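Local atomic coordinates of fiber KNOB domain (Avirulent turkey hemorrhagic enteritis virus, PDB entry 4D63), a protein that forms the head domain of the turkey adenovirus 3 fibre and binds sialic acid, probably to attach the virus to host cells. Residues I136-S141 with P168-M173. Residues are numbered along the deposited sequence; the frame is centred on the assembly and turned at random.
Sequences ILENNS and PGNIKM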
loop_
_atom_site.group_PDB
_atom_site.type_symbol
_atom_site.label_atom_id
_atom_site.label_comp_id
_atom_site.label_asym_id
_atom_site.label_seq_id
_atom_site.Cartn_x
_atom_site.Cartn_y
_atom_site.Cartn_z
ATOM N N ILE A 136 0.022 11.420 18.057
ATOM C CA ILE A 136 -0.439 12.182 19.224
ATOM C C ILE A 136 0.714 13.074 19.713
ATOM O O ILE A 136 1.786 12.553 20.053
ATOM C CB ILE A 136 -0.816 11.287 20.443
ATOM C CG1 ILE A 136 -1.557 10.007 20.078
ATOM C CG2 ILE A 136 -1.625 12.078 21.463
ATOM C CD1 ILE A 136 -2.828 10.246 19.348
ATOM N N LEU A 137 0.491 14.387 19.772
ATOM C CA LEU A 137 1.495 15.323 20.290
ATOM C C LEU A 137 1.469 15.384 21.817
ATOM O O LEU A 137 0.494 14.956 22.455
ATOM C CB LEU A 137 1.265 16.721 19.710
ATOM C CG LEU A 137 1.408 16.882 18.201
ATOM C CD1 LEU A 137 1.416 18.347 17.830
ATOM C CD2 LEU A 137 2.683 16.232 17.704
ATOM N N GLU A 138 2.523 15.944 22.412
ATOM C CA GLU A 138 2.599 16.078 23.886
ATOM C C GLU A 138 1.463 16.903 24.525
ATOM O O GLU A 138 1.089 16.644 25.670
ATOM C CB GLU A 138 3.971 16.587 24.336
ATOM C CG GLU A 138 4.882 15.434 24.764
ATOM C CD GLU A 138 6.363 15.750 24.675
ATOM O OE1 GLU A 138 6.731 16.946 24.677
ATOM O OE2 GLU A 138 7.159 14.784 24.598
ATOM N N ASN A 139 0.911 17.850 23.770
ATOM C CA ASN A 139 -0.236 18.654 24.201
ATOM C C ASN A 139 -1.575 17.972 23.874
ATOM O O ASN A 139 -2.624 18.628 23.810
ATOM C CB ASN A 139 -0.187 20.028 23.530
ATOM C CG ASN A 139 -0.404 19.953 22.034
ATOM O OD1 ASN A 139 -0.605 18.871 21.485
ATOM N ND2 ASN A 139 -0.340 21.099 21.356
ATOM N N ASN A 140 -1.503 16.663 23.622
ATOM C CA ASN A 140 -2.648 15.794 23.299
ATOM C C ASN A 140 -3.414 16.079 21.991
ATOM O O ASN A 140 -4.361 15.352 21.680
ATOM C CB ASN A 140 -3.629 15.709 24.491
ATOM C CG ASN A 140 -3.077 14.917 25.660
ATOM O OD1 ASN A 140 -2.362 13.918 25.492
ATOM N ND2 ASN A 140 -3.427 15.364 26.873
ATOM N N SER A 141 -3.036 17.101 21.219
ATOM C CA SER A 141 -3.555 17.207 19.847
ATOM C C SER A 141 -3.026 16.005 19.039
ATOM O O SER A 141 -2.023 15.362 19.428
ATOM C CB SER A 141 -3.192 18.539 19.170
ATOM O OG SER A 141 -1.856 18.896 19.442
ATOM N N PRO A 168 3.220 20.128 14.273
ATOM C CA PRO A 168 3.536 21.307 15.076
ATOM C C PRO A 168 3.634 20.954 16.548
ATOM O O PRO A 168 2.767 21.322 17.347
ATOM C CB PRO A 168 2.344 22.226 14.817
ATOM C CG PRO A 168 1.216 21.300 14.569
ATOM C CD PRO A 168 1.808 20.134 13.833
ATOM N N GLY A 169 4.681 20.210 16.877
ATOM C CA GLY A 169 4.946 19.799 18.240
ATOM C C GLY A 169 5.780 18.541 18.235
ATOM O O GLY A 169 6.040 17.985 17.179
ATOM N N ASN A 170 6.231 18.141 19.421
ATOM C CA ASN A 170 6.861 16.845 19.649
ATOM C C ASN A 170 5.819 15.728 19.836
ATOM O O ASN A 170 4.770 15.932 20.464
ATOM C CB ASN A 170 7.745 16.874 20.900
ATOM C CG ASN A 170 8.988 17.728 20.731
ATOM O OD1 ASN A 170 9.343 18.157 19.627
ATOM N ND2 ASN A 170 9.667 17.972 21.841
ATOM N N ILE A 171 6.157 14.540 19.342
ATOM C CA ILE A 171 5.254 13.394 19.339
ATOM C C ILE A 171 5.404 12.582 20.626
ATOM O O ILE A 171 6.511 12.225 21.025
ATOM C CB ILE A 171 5.479 12.558 18.055
ATOM C CG1 ILE A 171 4.973 13.374 16.861
ATOM C CG2 ILE A 171 4.758 11.218 18.088
ATOM C CD1 ILE A 171 5.382 12.818 15.518
ATOM N N LYS A 172 4.266 12.335 21.275
ATOM C CA LYS A 172 4.161 11.482 22.458
ATOM C C LYS A 172 3.948 10.009 22.015
ATOM O O LYS A 172 4.398 9.055 22.651
ATOM C CB LYS A 172 2.956 11.963 23.299
ATOM C CG LYS A 172 2.809 11.356 24.699
ATOM C CD LYS A 172 1.363 10.958 25.048
ATOM C CE LYS A 172 0.397 12.143 25.140
ATOM N NZ LYS A 172 0.734 13.068 26.261
ATOM N N MET A 173 3.248 9.824 20.911
ATOM C CA MET A 173 2.792 8.496 20.581
ATOM C C MET A 173 2.364 8.447 19.124
ATOM O O MET A 173 1.815 9.419 18.593
ATOM C CB MET A 173 1.635 8.110 21.520
ATOM C CG MET A 173 0.891 6.832 21.160
ATOM S SD MET A 173 -0.425 6.400 22.323
ATOM C CE MET A 173 0.348 5.270 23.460
#
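I136 and M173 pair through their backbones, with I136 N giving a bond of 2.7 Å to M173 O. I136 O takes two donors in return, K172 N at 2.8 Å and the more distant M173 N. One strand residue thus faces two, which makes a classic beta bulge at the end of antiparallel strands 129-137 and 171-176. Past the bulge, E138 N bonds to N170 O at 3.0 Å. A type I turn from L137 to N140 then leads into strand 142-154, making a beta hairpin at the surface of the head domain. N139 OD1 accepts from S141 N and closes an Asx turn.

Among apolar contacts, L137 CD2 meets I171 CG1 at 3.8 Å. L137 CD1 lies 3.3 Å from the carbonyl oxygen P168 O. F143 also touches L137 and P168. I136 and M173 lie side by side on one face of the sheet, CG1 to CB.

K172 sets CG anti to its backbone N (chi1 -170°) and folds beyond it. This brings NZ to N140 OD1 in a weak bond of 3.3 Å. E138 and N170 run alongside each other, carboxylate and amide planes 85° apart, with E138 OE1 3.9 Å from N170 CB. K172 also bonds through its backbone to S102.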